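Local coordinates for putative phosphinothricin n-acetyltransferase (Acinetobacter baylyi, PDB 2JLM), which probably transfers an acetyl group from acetyl-CoA to the amino group of L-methionine sulfone and L-methionine sulfoximine, at residues D[77-82]-D[117-122]; D[129-134]-D[140-145]. All blocks are in the same frame, centred on the assembly; numbering follows the deposited sequence.

Interaction 1: D[77-82]-D[117-122]; sequences ASWGSF and KRAVES
Strand residue W79 and helix residue A119 make the closest backbone approach of 77-82 to 117-122, their CA atoms standing 9.2 Å apart, a gap that one large side chain spans. That side chain is the indole of W79. Its CG lies between the backbone N and the carbonyl carbon (chi1 73°), and the six-membered ring reaches the last turn of the helix. There the outer corner, W79 CH2, comes within 3.6 Å of A119 CA, approaching obliquely, while CZ3 rests 3.8 Å from A119 CB. R118 adds backbone and aliphatic chain: its carbonyl carbon lies at the indole edge, near the ring plane, and its CG is 4.1 Å from W79 CH2. Here helix 107-121, which forms the crossover between parallel strands 91-98 and 126-132 of the GNAT acetyltransferase fold, packs on strand 73-81. S122, just beyond the helix, meets the same edge with OG, 3.7 Å from W79 CH2. The hydroxyl of S122 is tied back by donating a hydrogen bond from OG to R118 O, 2.7 Å long, arriving 36° out of the carbonyl plane. The R118 chain bends at chi2 and chi3, carrying its guanidinium away from the indole to a salt bridge with E14. F61 meets the indole with its ring plane steeply inclined, and W79 NE1 hydrogen-bonds to a bound di(hydroxyethyl)ether, probably a crystallisation additive.

Interaction 2: D[129-134]-D[140-145]; sequences GCIDAT and QLHQKL
I131, on the strand, and H142, on the helix that follows it, meet in a buried CH-pi contact that carries most of the join between 129-134 and 140-145. The isoleucine can be followed outward. From CA, its CB is directed at the helix. CG1 then sets off beside the backbone N, anti to the carbonyl carbon, and grazes the imidazole, whereas CG2 takes the branch beside the carbonyl carbon. A nearly extended chi2 (159°) carries CD1 onward over one face of the H142 ring. I131 CD1 stands 3.4 Å above the plane of the H142 ring and 3.6 Å from its centroid, 19° off the normal, so it is displaced somewhat toward the rim. H142 comes from the opposite direction, its CB also aimed across the gap. G129, two residues earlier on the strand, lies obliquely beside the imidazole, where the absence of a side chain leaves room for the ring. At the strand's end, D132 turns the chain: its OD1 accepts from T134 N at 2.7 Å and an N-H...O angle of 173°, an Asx turn leading toward helix 136-144. In this part of the GNAT fold the H142 ring also meets F147 edge-to-face and reaches H94 on strand 91-98, I131 touches S138 and I139 on helix 136-144 and Y169 on strand 162-172, and L141 and, just past the end of helix 136-144, L145 pack against helix 107-121.

In the fold
Followed from the N terminus, the chain runs along strand 73-81, turns into antiparallel strand 91-98 and enters helix 107-121; interaction 1 closes this loop of 34 intervening residues. The next strand, 126-132, lies parallel to 91-98, completing a beta-alpha-beta crossover. Helix 136-144 then follows, and interaction 2 folds it back on that strand across only five intervening residues, four of them already helical. The two contacts therefore come in series, neither nesting nor crossing. The centres of interactions 1 and 2 are about 17 Å apart and their nearest atoms about 6 Å, without touching. Both fasten a helix to the same mixed sheet, illustrating how successive sequence loops, one long and one short, build a single layered GNAT fold.

Interaction 1: D[77-82]-D[117-122]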
# COMPACT_ATOMS: atom_id res chain seq x y z
N ALA D 77 18.99 0.15 7.67
CA ALA D 77 18.41 -0.78 8.62
C ALA D 77 17.19 -1.39 7.95
O ALA D 77 16.61 -0.78 7.06
CB ALA D 77 18.01 -0.07 9.90
N SER D 78 16.82 -2.58 8.38
CA SER D 78 15.72 -3.27 7.73
C SER D 78 15.23 -4.38 8.65
O SER D 78 15.86 -4.66 9.68
CB SER D 78 16.21 -3.85 6.41
OG SER D 78 15.13 -4.39 5.66
N TRP D 79 14.10 -4.99 8.31
CA TRP D 79 13.69 -6.23 8.98
C TRP D 79 13.12 -7.24 8.00
O TRP D 79 12.84 -6.92 6.85
CB TRP D 79 12.73 -5.98 10.14
CG TRP D 79 11.34 -5.58 9.76
CD1 TRP D 79 10.47 -6.29 8.98
CD2 TRP D 79 10.65 -4.39 10.15
NE1 TRP D 79 9.29 -5.61 8.85
CE2 TRP D 79 9.37 -4.44 9.56
CE3 TRP D 79 10.98 -3.28 10.93
CZ2 TRP D 79 8.43 -3.43 9.73
CZ3 TRP D 79 10.05 -2.28 11.09
CH2 TRP D 79 8.79 -2.36 10.49
N GLY D 80 13.00 -8.48 8.46
CA GLY D 80 12.42 -9.55 7.69
C GLY D 80 11.74 -10.51 8.64
O GLY D 80 11.60 -10.24 9.84
N SER D 81 11.32 -11.65 8.12
CA SER D 81 10.69 -12.65 8.96
C SER D 81 11.69 -13.11 10.02
O SER D 81 12.87 -13.27 9.74
CB SER D 81 10.25 -13.84 8.10
OG SER D 81 9.20 -14.56 8.73
N PHE D 82 11.21 -13.31 11.25
CA PHE D 82 12.03 -13.96 12.28
C PHE D 82 11.98 -15.49 12.11
O PHE D 82 13.01 -16.12 11.90
CB PHE D 82 11.59 -13.55 13.69
CG PHE D 82 12.26 -14.35 14.79
CD1 PHE D 82 11.49 -15.01 15.75
CD2 PHE D 82 13.65 -14.46 14.86
CE1 PHE D 82 12.11 -15.75 16.78
CE2 PHE D 82 14.27 -15.20 15.87
CZ PHE D 82 13.50 -15.85 16.84
N LYS D 117 10.39 3.20 15.25
CA LYS D 117 9.23 4.03 14.96
C LYS D 117 8.40 3.37 13.86
O LYS D 117 7.18 3.29 13.97
CB LYS D 117 9.65 5.44 14.54
CG LYS D 117 9.95 6.37 15.73
CD LYS D 117 10.45 7.74 15.27
N ARG D 118 9.07 2.88 12.82
CA ARG D 118 8.39 2.20 11.73
C ARG D 118 7.67 0.92 12.19
O ARG D 118 6.59 0.60 11.70
CB ARG D 118 9.38 1.87 10.60
CG ARG D 118 8.71 1.52 9.27
CD ARG D 118 8.01 2.74 8.66
NE ARG D 118 8.97 3.81 8.43
CZ ARG D 118 9.68 3.94 7.32
NH1 ARG D 118 10.55 4.94 7.19
NH2 ARG D 118 9.52 3.08 6.32
N ALA D 119 8.28 0.19 13.13
CA ALA D 119 7.69 -1.04 13.66
C ALA D 119 6.38 -0.74 14.36
O ALA D 119 5.38 -1.44 14.17
CB ALA D 119 8.67 -1.75 14.64
N VAL D 120 6.37 0.31 15.18
CA VAL D 120 5.17 0.72 15.89
C VAL D 120 4.04 1.02 14.92
O VAL D 120 2.88 0.67 15.17
CB VAL D 120 5.45 1.95 16.76
CG1 VAL D 120 4.17 2.44 17.43
CG2 VAL D 120 6.50 1.62 17.79
N GLU D 121 4.37 1.65 13.80
CA GLU D 121 3.37 1.94 12.76
C GLU D 121 2.94 0.68 12.04
O GLU D 121 1.83 0.61 11.52
CB GLU D 121 3.91 2.94 11.74
CG GLU D 121 4.23 4.31 12.32
CD GLU D 121 5.11 5.14 11.40
OE1 GLU D 121 5.06 4.94 10.17
OE2 GLU D 121 5.86 6.00 11.92
N SER D 122 3.80 -0.33 12.01
CA SER D 122 3.52 -1.53 11.24
C SER D 122 2.88 -2.63 12.08
O SER D 122 2.76 -3.78 11.65
CB SER D 122 4.80 -2.02 10.55
OG SER D 122 5.40 -0.97 9.81

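Interaction 2: D[129-134]-D[140-145]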
# COMPACT_ATOMS: atom_id res chain seq x y z
N GLY D 129 16.62 -9.00 17.55
CA GLY D 129 17.96 -8.90 16.98
C GLY D 129 18.82 -10.10 17.35
O GLY D 129 18.85 -10.55 18.50
N CYS D 130 19.52 -10.63 16.37
CA CYS D 130 20.42 -11.74 16.61
C CYS D 130 21.88 -11.29 16.49
O CYS D 130 22.33 -10.93 15.41
CB CYS D 130 20.12 -12.88 15.64
SG CYS D 130 21.12 -14.35 15.92
N ILE D 131 22.60 -11.32 17.61
CA ILE D 131 23.93 -10.69 17.72
C ILE D 131 24.98 -11.70 18.24
O ILE D 131 24.71 -12.46 19.17
CB ILE D 131 23.87 -9.54 18.74
CG1 ILE D 131 22.77 -8.55 18.35
CG2 ILE D 131 25.22 -8.85 18.86
CD1 ILE D 131 22.28 -7.70 19.50
N ASP D 132 26.16 -11.70 17.63
CA ASP D 132 27.29 -12.44 18.20
C ASP D 132 27.43 -12.03 19.67
O ASP D 132 27.48 -10.84 19.98
CB ASP D 132 28.56 -12.14 17.39
CG ASP D 132 29.83 -12.64 18.06
OD1 ASP D 132 29.79 -13.08 19.23
OD2 ASP D 132 30.89 -12.59 17.39
N ALA D 133 27.47 -13.00 20.57
CA ALA D 133 27.47 -12.69 21.99
C ALA D 133 28.71 -11.90 22.45
O ALA D 133 28.71 -11.32 23.53
CB ALA D 133 27.31 -13.97 22.82
N THR D 134 29.76 -11.88 21.63
CA THR D 134 30.97 -11.15 21.99
C THR D 134 30.92 -9.70 21.51
O THR D 134 31.84 -8.92 21.77
CB THR D 134 32.23 -11.78 21.38
OG1 THR D 134 32.17 -11.67 19.95
CG2 THR D 134 32.36 -13.24 21.78
N GLN D 140 25.21 -3.37 23.70
CA GLN D 140 25.01 -2.13 24.46
C GLN D 140 24.04 -1.22 23.73
O GLN D 140 23.17 -0.61 24.35
CB GLN D 140 26.36 -1.43 24.70
CG GLN D 140 26.28 -0.02 25.27
CD GLN D 140 26.17 1.03 24.18
N LEU D 141 24.18 -1.13 22.41
CA LEU D 141 23.28 -0.32 21.61
C LEU D 141 21.84 -0.83 21.75
O LEU D 141 20.92 -0.05 21.92
CB LEU D 141 23.70 -0.35 20.14
CG LEU D 141 22.64 0.14 19.16
CD1 LEU D 141 22.82 1.62 18.89
CD2 LEU D 141 22.70 -0.64 17.87
N HIS D 142 21.66 -2.14 21.67
CA HIS D 142 20.32 -2.71 21.80
C HIS D 142 19.75 -2.49 23.20
O HIS D 142 18.56 -2.18 23.37
CB HIS D 142 20.34 -4.19 21.43
CG HIS D 142 20.51 -4.44 19.97
ND1 HIS D 142 19.45 -4.79 19.15
CD2 HIS D 142 21.60 -4.39 19.17
CE1 HIS D 142 19.90 -4.95 17.91
NE2 HIS D 142 21.20 -4.71 17.90
N GLN D 143 20.59 -2.63 24.21
CA GLN D 143 20.14 -2.35 25.56
C GLN D 143 19.70 -0.90 25.73
O GLN D 143 18.67 -0.61 26.36
CB GLN D 143 21.20 -2.75 26.57
CG GLN D 143 21.35 -4.26 26.64
CD GLN D 143 22.55 -4.73 27.42
OE1 GLN D 143 23.40 -3.94 27.83
NE2 GLN D 143 22.63 -6.05 27.62
N LYS D 144 20.45 0.02 25.14
CA LYS D 144 20.10 1.43 25.32
C LYS D 144 18.79 1.77 24.64
O LYS D 144 18.13 2.73 25.00
CB LYS D 144 21.25 2.36 24.88
CG LYS D 144 22.40 2.37 25.91
CD LYS D 144 23.29 3.61 25.78
N LEU D 145 18.40 0.96 23.66
CA LEU D 145 17.13 1.16 22.98
C LEU D 145 16.01 0.38 23.66
O LEU D 145 14.87 0.41 23.21
CB LEU D 145 17.24 0.74 21.52
CG LEU D 145 18.12 1.64 20.65
CD1 LEU D 145 18.55 0.92 19.39
CD2 LEU D 145 17.40 2.93 20.31